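Local coordinates for dephospho-CoA kinase (Campylobacter jejuni subsp. jejuni serotype O:2, PDB 4ZO4), which probably catalyses the ATP-dependent phosphorylation of the 3'-hydroxyl group of dephospho-CoA, the final step of coenzyme A biosynthesis, at residues A[32-35]-A[36-39]; A[124-127]-A[128-131]; A[40-43]-A[44-48]; A[87-90]-A[91-95]. All coordinates share one frame; numbering follows the deposited sequence.

Contact 1: residues A[32-35]-A[36-39]; sequences SISA and DKIA
Ser34 meets Lys37 and Ile38 where strand 31-34 of the parallel sheet turns into helix 35-45, and it serves as the N-cap of that helix in this P-loop kinase fold. A chi1 of 174°, with OG beside the carbonyl carbon, turns the hydroxyl to the first helical turn, where Ser34 OG accepts a weak bond from Lys37 N at 3.3 Å. Its carbonyl does more: Ser34 O receives Ile38 N at 3.2 Å in a nearly straight bond (N-H...O 169°), and the next step of the helix follows as Ala39 N binds Ala35 O at 2.9 Å.

The closely packed side belongs to Ile38, whose CG1 and CD1 both lie against Ser34 O, CD1 at 3.4 Å. Helix 82-109 covers this side through Ile100 and Gln103, while Ala35 packs against Ile118 and Phe122. The other side is looser and open to solvent. There Lys37 lays only the root of its side chain, CB and CG, alongside the Ser34 side chain before its bent chain leads the ammonium away. Asp36, though exposed, touches Pro119 and Phe122, and its side chain lies near, without touching, Lys18, a predicted ATP-binding residue, which places the start of this helix beside the probable nucleotide site. Between strand and helix the apolar side chains barely meet, Ile33 CD1 standing 4.4 Å from Ile38 CD1.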
loop_
_atom_site.group_PDB
_atom_site.type_symbol
_atom_site.label_atom_id
_atom_site.label_comp_id
_atom_site.label_asym_id
_atom_site.label_seq_id
_atom_site.Cartn_x
_atom_site.Cartn_y
_atom_site.Cartn_z
ATOM N N SER A 32 32.806 3.738 -10.681
ATOM C CA SER A 32 31.389 3.482 -10.389
ATOM C C SER A 32 31.200 2.259 -9.515
ATOM O O SER A 32 31.947 1.287 -9.623
ATOM C CB SER A 32 30.609 3.235 -11.665
ATOM O OG SER A 32 30.989 1.983 -12.217
ATOM N N ILE A 33 30.184 2.296 -8.663
ATOM C CA ILE A 33 29.697 1.069 -7.980
ATOM C C ILE A 33 28.279 0.781 -8.441
ATOM O O ILE A 33 27.535 1.691 -8.805
ATOM C CB ILE A 33 29.766 1.168 -6.441
ATOM C CG1 ILE A 33 28.833 2.255 -5.910
ATOM C CG2 ILE A 33 31.196 1.457 -6.008
ATOM C CD1 ILE A 33 29.087 2.616 -4.464
ATOM N N SER A 34 27.911 -0.483 -8.486
ATOM C CA SER A 34 26.531 -0.836 -8.888
ATOM C C SER A 34 25.653 -1.155 -7.678
ATOM O O SER A 34 26.030 -1.972 -6.832
ATOM C CB SER A 34 26.530 -2.009 -9.851
ATOM O OG SER A 34 25.205 -2.435 -10.120
ATOM N N ALA A 35 24.483 -0.515 -7.605
ATOM C CA ALA A 35 23.541 -0.739 -6.491
ATOM C C ALA A 35 22.974 -2.141 -6.566
ATOM O O ALA A 35 22.984 -2.842 -5.564
ATOM C CB ALA A 35 22.424 0.290 -6.476
ATOM N N ASP A 36 22.552 -2.578 -7.750
ATOM C CA ASP A 36 22.022 -3.948 -7.904
ATOM C C ASP A 36 23.040 -5.034 -7.666
ATOM O O ASP A 36 22.678 -6.116 -7.220
ATOM C CB ASP A 36 21.406 -4.172 -9.277
ATOM C CG ASP A 36 20.074 -3.511 -9.411
ATOM O OD1 ASP A 36 19.648 -2.850 -8.430
ATOM O OD2 ASP A 36 19.439 -3.654 -10.483
ATOM N N LYS A 37 24.307 -4.781 -7.956
ATOM C CA LYS A 37 25.305 -5.814 -7.727
ATOM C C LYS A 37 25.444 -5.960 -6.213
ATOM O O LYS A 37 25.259 -7.047 -5.666
ATOM C CB LYS A 37 26.630 -5.471 -8.422
ATOM C CG LYS A 37 26.544 -5.487 -9.949
ATOM C CD LYS A 37 26.748 -6.895 -10.526
ATOM C CE LYS A 37 26.827 -6.910 -12.060
ATOM N NZ LYS A 37 25.553 -7.376 -12.699
ATOM N N ILE A 38 25.695 -4.847 -5.530
ATOM C CA ILE A 38 25.695 -4.851 -4.065
ATOM C C ILE A 38 24.450 -5.573 -3.497
ATOM O O ILE A 38 24.557 -6.403 -2.587
ATOM C CB ILE A 38 25.761 -3.435 -3.496
ATOM C CG1 ILE A 38 27.116 -2.811 -3.788
ATOM C CG2 ILE A 38 25.596 -3.462 -1.999
ATOM C CD1 ILE A 38 27.148 -1.292 -3.682
ATOM N N ALA A 39 23.283 -5.264 -4.052
ATOM C CA ALA A 39 22.043 -5.901 -3.616
ATOM C C ALA A 39 22.052 -7.418 -3.793
ATOM O O ALA A 39 21.639 -8.163 -2.902
ATOM C CB ALA A 39 20.853 -5.287 -4.334
#

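Contact 2: residues A[124-127]-A[128-131]; sequences SGAY and ENLG
Leu130 folds back on Tyr127 across a type I beta turn, whose two central residues, Glu128 and Asn129, have helical backbone angles. The turn lies in the connection from strand 114-117 to strand 132-136 of the parallel sheet in this P-loop kinase. A weak bond closes it: Leu130 N donates to Tyr127 O at 3.4 Å, with an N-H...O angle of 158°.

The Leu130 side chain, followed outward, stays beside Tyr127 for most of its length. Its CB sits 3.7 Å from Tyr127 O, on the same carbonyl that takes the turn bond. CG keeps near that oxygen and also approaches the CA of Tyr127 at 4.1 Å. From there CD1 runs on to the aromatic ring and meets it at the edge, near the ring plane, so that the methyl does not cover a face. The two side chains therefore lie side by side and point the same way into the protein, where Phe9 of strand 7-12 touches both. Arg97 of helix 82-109 makes a cation-pi contact with the Tyr127 ring, and Ile100 of the same helix packs against it.

On the surface side the contact is slighter. Glu128 is bent at chi2 (104°), which brings its carboxylate back over Ala126, with OE2 3.4 Å from Ala126 CB. On the buried side the closest side-chain approach of the turn is carbon to carbon, Tyr127 CD1 to Leu130 CD1 at 3.7 Å.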
loop_
_atom_site.group_PDB
_atom_site.type_symbol
_atom_site.label_atom_id
_atom_site.label_comp_id
_atom_site.label_asym_id
_atom_site.label_seq_id
_atom_site.Cartn_x
_atom_site.Cartn_y
_atom_site.Cartn_z
ATOM N N SER A 124 16.363 0.899 -0.545
ATOM C CA SER A 124 16.939 0.756 0.804
ATOM C C SER A 124 17.292 2.032 1.597
ATOM O O SER A 124 17.984 1.962 2.611
ATOM C CB SER A 124 18.123 -0.195 0.746
ATOM O OG SER A 124 17.648 -1.481 0.375
ATOM N N GLY A 125 16.782 3.181 1.164
ATOM C CA GLY A 125 16.929 4.425 1.903
ATOM C C GLY A 125 16.669 5.599 0.985
ATOM O O GLY A 125 16.416 5.415 -0.216
ATOM N N ALA A 126 16.719 6.801 1.559
ATOM C CA ALA A 126 16.585 8.047 0.800
ATOM C C ALA A 126 17.979 8.581 0.480
ATOM O O ALA A 126 18.603 9.263 1.300
ATOM C CB ALA A 126 15.780 9.067 1.587
ATOM N N TYR A 127 18.457 8.267 -0.723
ATOM C CA TYR A 127 19.842 8.545 -1.121
ATOM C C TYR A 127 20.079 9.957 -1.671
ATOM O O TYR A 127 21.203 10.292 -2.038
ATOM C CB TYR A 127 20.291 7.504 -2.157
ATOM C CG TYR A 127 20.300 6.069 -1.632
ATOM C CD1 TYR A 127 21.398 5.566 -0.929
ATOM C CD2 TYR A 127 19.208 5.210 -1.847
ATOM C CE1 TYR A 127 21.414 4.260 -0.460
ATOM C CE2 TYR A 127 19.206 3.899 -1.367
ATOM C CZ TYR A 127 20.314 3.431 -0.681
ATOM O OH TYR A 127 20.332 2.145 -0.210
ATOM N N GLU A 128 19.044 10.793 -1.700
ATOM C CA GLU A 128 19.160 12.140 -2.289
ATOM C C GLU A 128 20.056 13.064 -1.452
ATOM O O GLU A 128 20.633 14.026 -1.967
ATOM C CB GLU A 128 17.787 12.814 -2.457
ATOM C CG GLU A 128 16.616 11.903 -2.830
ATOM C CD GLU A 128 15.680 11.617 -1.663
ATOM O OE1 GLU A 128 15.260 12.578 -0.978
ATOM O OE2 GLU A 128 15.350 10.430 -1.444
ATOM N N ASN A 129 20.167 12.749 -0.168
ATOM C CA ASN A 129 20.823 13.606 0.802
ATOM C C ASN A 129 22.307 13.305 0.897
ATOM O O ASN A 129 23.055 14.059 1.531
ATOM C CB ASN A 129 20.194 13.396 2.179
ATOM C CG ASN A 129 18.699 13.208 2.103
ATOM O OD1 ASN A 129 18.197 12.096 2.298
ATOM N ND2 ASN A 129 17.975 14.280 1.773
ATOM N N LEU A 130 22.725 12.200 0.278
ATOM C CA LEU A 130 24.112 11.757 0.338
ATOM C C LEU A 130 24.973 12.477 -0.696
ATOM O O LEU A 130 26.144 12.732 -0.441
ATOM C CB LEU A 130 24.210 10.238 0.132
ATOM C CG LEU A 130 23.273 9.394 0.992
ATOM C CD1 LEU A 130 23.581 7.906 0.886
ATOM C CD2 LEU A 130 23.331 9.857 2.439
ATOM N N GLY A 131 24.398 12.799 -1.852
ATOM C CA GLY A 131 25.136 13.430 -2.934
ATOM C C GLY A 131 24.227 14.062 -3.967
ATOM O O GLY A 131 23.137 14.541 -3.642
#

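Contact 3: residues A[40-43]-A[44-48]; sequences HKIL and DENAL
Ile42 and Asn46 meet at the C-terminal end of helix 35-45, where Asn46 is the first residue to leave helical geometry and the chain turns at once into helix 47-54.

Hydrogen bonds dominate this helix-to-helix junction. Ile42 O accepts twice from the same residue, Asn46 N at 3.0 Å and Asn46 ND2 also at 3.0 Å, the two donors arriving from opposite faces of the carbonyl plane. With CG anti to the carbonyl carbon (chi1 -65°), the Asn46 side chain runs beside that of Ile42, and its amide is bonded to the last turn. One residue earlier, Glu45 N binds Lys41 O at 2.9 Å.

Charged and polar side chains meet more loosely. Lys41 and Glu45 lie across one another at about a right angle, but it is the aliphatic CD of Lys41 that touches the carboxylate; Lys41 NZ remains 4.5 Å from Glu45 OE2, beyond a salt bridge. Glu45 OE2 instead has a long, weak ion pair with Lys99. Asp44 OD2 approaches His40 NE2 to 3.7 Å, with ring and carboxylate planes turned 50° apart.

Van der Waals packing joins this end of the helix to its neighbours. Leu43 rests on Leu74 and Thr92, and on Phe79 of the second subunit. Beside the carbonyl that accepts both bonds, the methyl CG2 of Ile42 lies 3.9 Å from the amide nitrogen Asn46 ND2.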
loop_
_atom_site.group_PDB
_atom_site.type_symbol
_atom_site.label_atom_id
_atom_site.label_comp_id
_atom_site.label_asym_id
_atom_site.label_seq_id
_atom_site.Cartn_x
_atom_site.Cartn_y
_atom_site.Cartn_z
ATOM N N HIS A 40 22.543 -7.867 -4.938
ATOM C CA HIS A 40 22.533 -9.275 -5.269
ATOM C C HIS A 40 23.488 -10.016 -4.325
ATOM O O HIS A 40 23.196 -11.148 -3.882
ATOM C CB HIS A 40 22.874 -9.454 -6.761
ATOM C CG HIS A 40 23.020 -10.883 -7.196
ATOM N ND1 HIS A 40 23.715 -11.245 -8.330
ATOM C CD2 HIS A 40 22.588 -12.041 -6.638
ATOM C CE1 HIS A 40 23.691 -12.559 -8.460
ATOM N NE2 HIS A 40 23.018 -13.066 -7.443
ATOM N N LYS A 41 24.583 -9.350 -3.965
ATOM C CA LYS A 41 25.606 -9.945 -3.092
ATOM C C LYS A 41 25.131 -10.058 -1.623
ATOM O O LYS A 41 25.666 -10.863 -0.852
ATOM C CB LYS A 41 26.925 -9.144 -3.189
ATOM C CG LYS A 41 28.198 -10.004 -3.290
ATOM C CD LYS A 41 28.903 -10.193 -1.944
ATOM C CE LYS A 41 29.919 -11.329 -1.946
ATOM N NZ LYS A 41 29.259 -12.626 -1.613
ATOM N N ILE A 42 24.132 -9.264 -1.227
ATOM C CA ILE A 42 23.590 -9.352 0.128
ATOM C C ILE A 42 22.867 -10.691 0.314
ATOM O O ILE A 42 23.058 -11.368 1.345
ATOM C CB ILE A 42 22.631 -8.185 0.440
ATOM C CG1 ILE A 42 23.401 -6.885 0.705
ATOM C CG2 ILE A 42 21.750 -8.497 1.632
ATOM C CD1 ILE A 42 24.620 -7.025 1.567
ATOM N N LEU A 43 22.075 -11.078 -0.689
ATOM C CA LEU A 43 21.397 -12.376 -0.669
ATOM C C LEU A 43 22.359 -13.550 -0.507
ATOM O O LEU A 43 22.049 -14.483 0.231
ATOM C CB LEU A 43 20.573 -12.579 -1.928
ATOM C CG LEU A 43 19.518 -11.497 -2.130
ATOM C CD1 LEU A 43 18.657 -11.862 -3.331
ATOM C CD2 LEU A 43 18.653 -11.256 -0.882
ATOM N N ASP A 44 23.517 -13.497 -1.174
ATOM C CA ASP A 44 24.515 -14.566 -1.075
ATOM C C ASP A 44 25.306 -14.521 0.220
ATOM O O ASP A 44 25.668 -15.565 0.745
ATOM C CB ASP A 44 25.502 -14.517 -2.251
ATOM C CG ASP A 44 24.894 -14.989 -3.580
ATOM O OD1 ASP A 44 24.371 -16.126 -3.654
ATOM O OD2 ASP A 44 24.979 -14.233 -4.567
ATOM N N GLU A 45 25.626 -13.338 0.740
ATOM C CA GLU A 45 26.365 -13.278 2.023
ATOM C C GLU A 45 25.502 -13.786 3.155
ATOM O O GLU A 45 26.020 -14.235 4.146
ATOM C CB GLU A 45 26.795 -11.858 2.384
ATOM C CG GLU A 45 27.958 -11.292 1.579
ATOM C CD GLU A 45 28.171 -9.805 1.846
ATOM O OE1 GLU A 45 28.281 -9.425 3.043
ATOM O OE2 GLU A 45 28.220 -9.021 0.858
ATOM N N ASN A 46 24.179 -13.657 3.014
ATOM C CA ASN A 46 23.215 -14.071 4.045
ATOM C C ASN A 46 22.367 -15.200 3.534
ATOM O O ASN A 46 21.145 -15.154 3.612
ATOM C CB ASN A 46 22.320 -12.900 4.424
ATOM C CG ASN A 46 23.101 -11.802 5.070
ATOM O OD1 ASN A 46 23.471 -11.923 6.223
ATOM N ND2 ASN A 46 23.426 -10.755 4.309
ATOM N N ALA A 47 23.030 -16.217 3.006
ATOM C CA ALA A 47 22.344 -17.309 2.361
ATOM C C ALA A 47 21.808 -18.276 3.412
ATOM O O ALA A 47 20.666 -18.700 3.313
ATOM C CB ALA A 47 23.261 -18.009 1.364
ATOM N N LEU A 48 22.605 -18.611 4.420
ATOM C CA LEU A 48 22.094 -19.506 5.465
ATOM C C LEU A 48 20.947 -18.882 6.264
ATOM O O LEU A 48 19.940 -19.551 6.515
ATOM C CB LEU A 48 23.194 -19.988 6.419
ATOM C CG LEU A 48 24.140 -21.043 5.834
ATOM C CD1 LEU A 48 25.135 -21.523 6.885
ATOM C CD2 LEU A 48 23.368 -22.215 5.243
#

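Contact 4: residues A[87-90]-A[91-95]; sequences ILEN and FTHPK
Thr92 is bound to Leu88 by two hydrogen bonds that end on one carbonyl. Leu88 O takes Thr92 OG1 at 2.8 Å and Thr92 N at 2.9 Å; the amide arrives nearly along the C=O axis, whereas the hydroxyl comes from above the carbonyl plane, 37° out of it. The chi1 of 51° sets OG1 between the backbone N and the carbonyl carbon, where it can reach back one turn. Phe91 N to Ile87 O and His93 N to Glu89 O continue the helical bonding on either side in sequence.

That regular pattern then breaks, for this is the kink in the long helix 82-109. Pro94 has no amide hydrogen, and its CD occupies the place of a donor, 3.3 Å from Asn90 O; the N of Lys95 likewise lacks a bond to the preceding turn. Lys95 bends back instead, its NZ donating to Phe91 O at 2.9 Å and standing over the Phe91 ring, 3.5 Å above its plane.

Face and apolar contacts complete the turn. Glu89 O lies over one face of the His93 imidazole, offset toward the rim, and the two side chains run side by side, with Glu89 CB 3.7 Å from His93 CE1. Their polar ends part: His93 NE2 is hydrogen-bonded to Glu123, while Glu89 forms a salt bridge with Lys85 of the second subunit. Leu88 CD1 touches the Thr92 methyl CG2 at 4.1 Å, and Phe79 of the second subunit packs on Leu88.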
loop_
_atom_site.group_PDB
_atom_site.type_symbol
_atom_site.label_atom_id
_atom_site.label_comp_id
_atom_site.label_asym_id
_atom_site.label_seq_id
_atom_site.Cartn_x
_atom_site.Cartn_y
_atom_site.Cartn_z
ATOM N N ILE A 87 9.136 -9.428 4.950
ATOM C CA ILE A 87 10.295 -9.855 5.713
ATOM C C ILE A 87 11.556 -9.612 4.888
ATOM O O ILE A 87 12.549 -9.073 5.406
ATOM C CB ILE A 87 10.155 -11.305 6.189
ATOM C CG1 ILE A 87 9.066 -11.409 7.260
ATOM C CG2 ILE A 87 11.416 -11.785 6.868
ATOM C CD1 ILE A 87 8.720 -12.837 7.610
ATOM N N LEU A 88 11.514 -9.960 3.601
ATOM C CA LEU A 88 12.670 -9.766 2.758
ATOM C C LEU A 88 13.079 -8.278 2.695
ATOM O O LEU A 88 14.249 -7.918 2.923
ATOM C CB LEU A 88 12.416 -10.292 1.364
ATOM C CG LEU A 88 13.749 -10.439 0.616
ATOM C CD1 LEU A 88 14.654 -11.457 1.300
ATOM C CD2 LEU A 88 13.481 -10.824 -0.835
ATOM N N GLU A 89 12.109 -7.418 2.419
ATOM C CA GLU A 89 12.366 -5.987 2.415
ATOM C C GLU A 89 13.054 -5.556 3.707
ATOM O O GLU A 89 14.084 -4.911 3.648
ATOM C CB GLU A 89 11.080 -5.187 2.216
ATOM C CG GLU A 89 10.477 -5.301 0.813
ATOM C CD GLU A 89 8.988 -4.904 0.748
ATOM O OE1 GLU A 89 8.385 -4.554 1.807
ATOM O OE2 GLU A 89 8.394 -4.965 -0.363
ATOM N N ASN A 90 12.529 -5.936 4.868
ATOM C CA ASN A 90 13.095 -5.473 6.122
ATOM C C ASN A 90 14.402 -6.172 6.412
ATOM O O ASN A 90 15.313 -5.635 7.052
ATOM C CB ASN A 90 12.115 -5.683 7.260
ATOM C CG ASN A 90 12.722 -5.363 8.603
ATOM O OD1 ASN A 90 12.854 -4.205 8.968
ATOM N ND2 ASN A 90 13.102 -6.393 9.341
ATOM N N PHE A 91 14.535 -7.377 5.906
ATOM C CA PHE A 91 15.821 -8.059 6.022
ATOM C C PHE A 91 16.945 -7.372 5.275
ATOM O O PHE A 91 18.044 -7.298 5.799
ATOM C CB PHE A 91 15.707 -9.476 5.504
ATOM C CG PHE A 91 16.867 -10.337 5.867
ATOM C CD1 PHE A 91 17.019 -10.820 7.155
ATOM C CD2 PHE A 91 17.785 -10.700 4.911
ATOM C CE1 PHE A 91 18.098 -11.649 7.480
ATOM C CE2 PHE A 91 18.861 -11.508 5.212
ATOM C CZ PHE A 91 19.010 -12.000 6.491
ATOM N N THR A 92 16.675 -6.914 4.044
ATOM C CA THR A 92 17.724 -6.517 3.103
ATOM C C THR A 92 18.040 -5.030 3.166
ATOM O O THR A 92 19.179 -4.630 3.089
ATOM C CB THR A 92 17.308 -6.816 1.653
ATOM O OG1 THR A 92 16.011 -6.275 1.401
ATOM C CG2 THR A 92 17.258 -8.290 1.400
ATOM N N HIS A 93 17.004 -4.213 3.292
ATOM C CA HIS A 93 17.146 -2.769 3.270
ATOM C C HIS A 93 18.304 -2.226 4.110
ATOM O O HIS A 93 19.136 -1.489 3.582
ATOM C CB HIS A 93 15.845 -2.061 3.658
ATOM C CG HIS A 93 14.754 -2.155 2.634
ATOM N ND1 HIS A 93 13.465 -1.717 2.878
ATOM C CD2 HIS A 93 14.752 -2.634 1.368
ATOM C CE1 HIS A 93 12.731 -1.895 1.792
ATOM N NE2 HIS A 93 13.479 -2.468 0.869
ATOM N N PRO A 94 18.356 -2.539 5.418
ATOM C CA PRO A 94 19.497 -1.967 6.167
ATOM C C PRO A 94 20.881 -2.524 5.735
ATOM O O PRO A 94 21.899 -1.816 5.815
ATOM C CB PRO A 94 19.181 -2.325 7.605
ATOM C CG PRO A 94 18.213 -3.492 7.528
ATOM C CD PRO A 94 17.419 -3.271 6.290
ATOM N N LYS A 95 20.911 -3.757 5.247
ATOM C CA LYS A 95 22.150 -4.381 4.764
ATOM C C LYS A 95 22.618 -3.781 3.462
ATOM O O LYS A 95 23.831 -3.616 3.237
ATOM C CB LYS A 95 21.959 -5.884 4.560
ATOM C CG LYS A 95 21.905 -6.640 5.853
ATOM C CD LYS A 95 21.344 -8.037 5.655
ATOM C CE LYS A 95 21.186 -8.804 6.970
ATOM N NZ LYS A 95 19.878 -8.543 7.660
#

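All four contacts are local, each lying within one unbroken stretch of chain, and along the chain they come in series, none nesting or crossing. Contact 1 leads from strand 31-34 into helix 35-45, and contact 3 continues directly from it to the far end of that helix and the turn into helix 47-54. Contact 4 follows, on helix 82-109. It packs against contact 3, with Asn46 on Phe91 and Lys95 and Leu43 on Thr92, tying the 35-45 and 82-109 helices together. Contact 2 comes last, before strand 132-136, and returns to helix 82-109, where Ser124 touches His93 of contact 4.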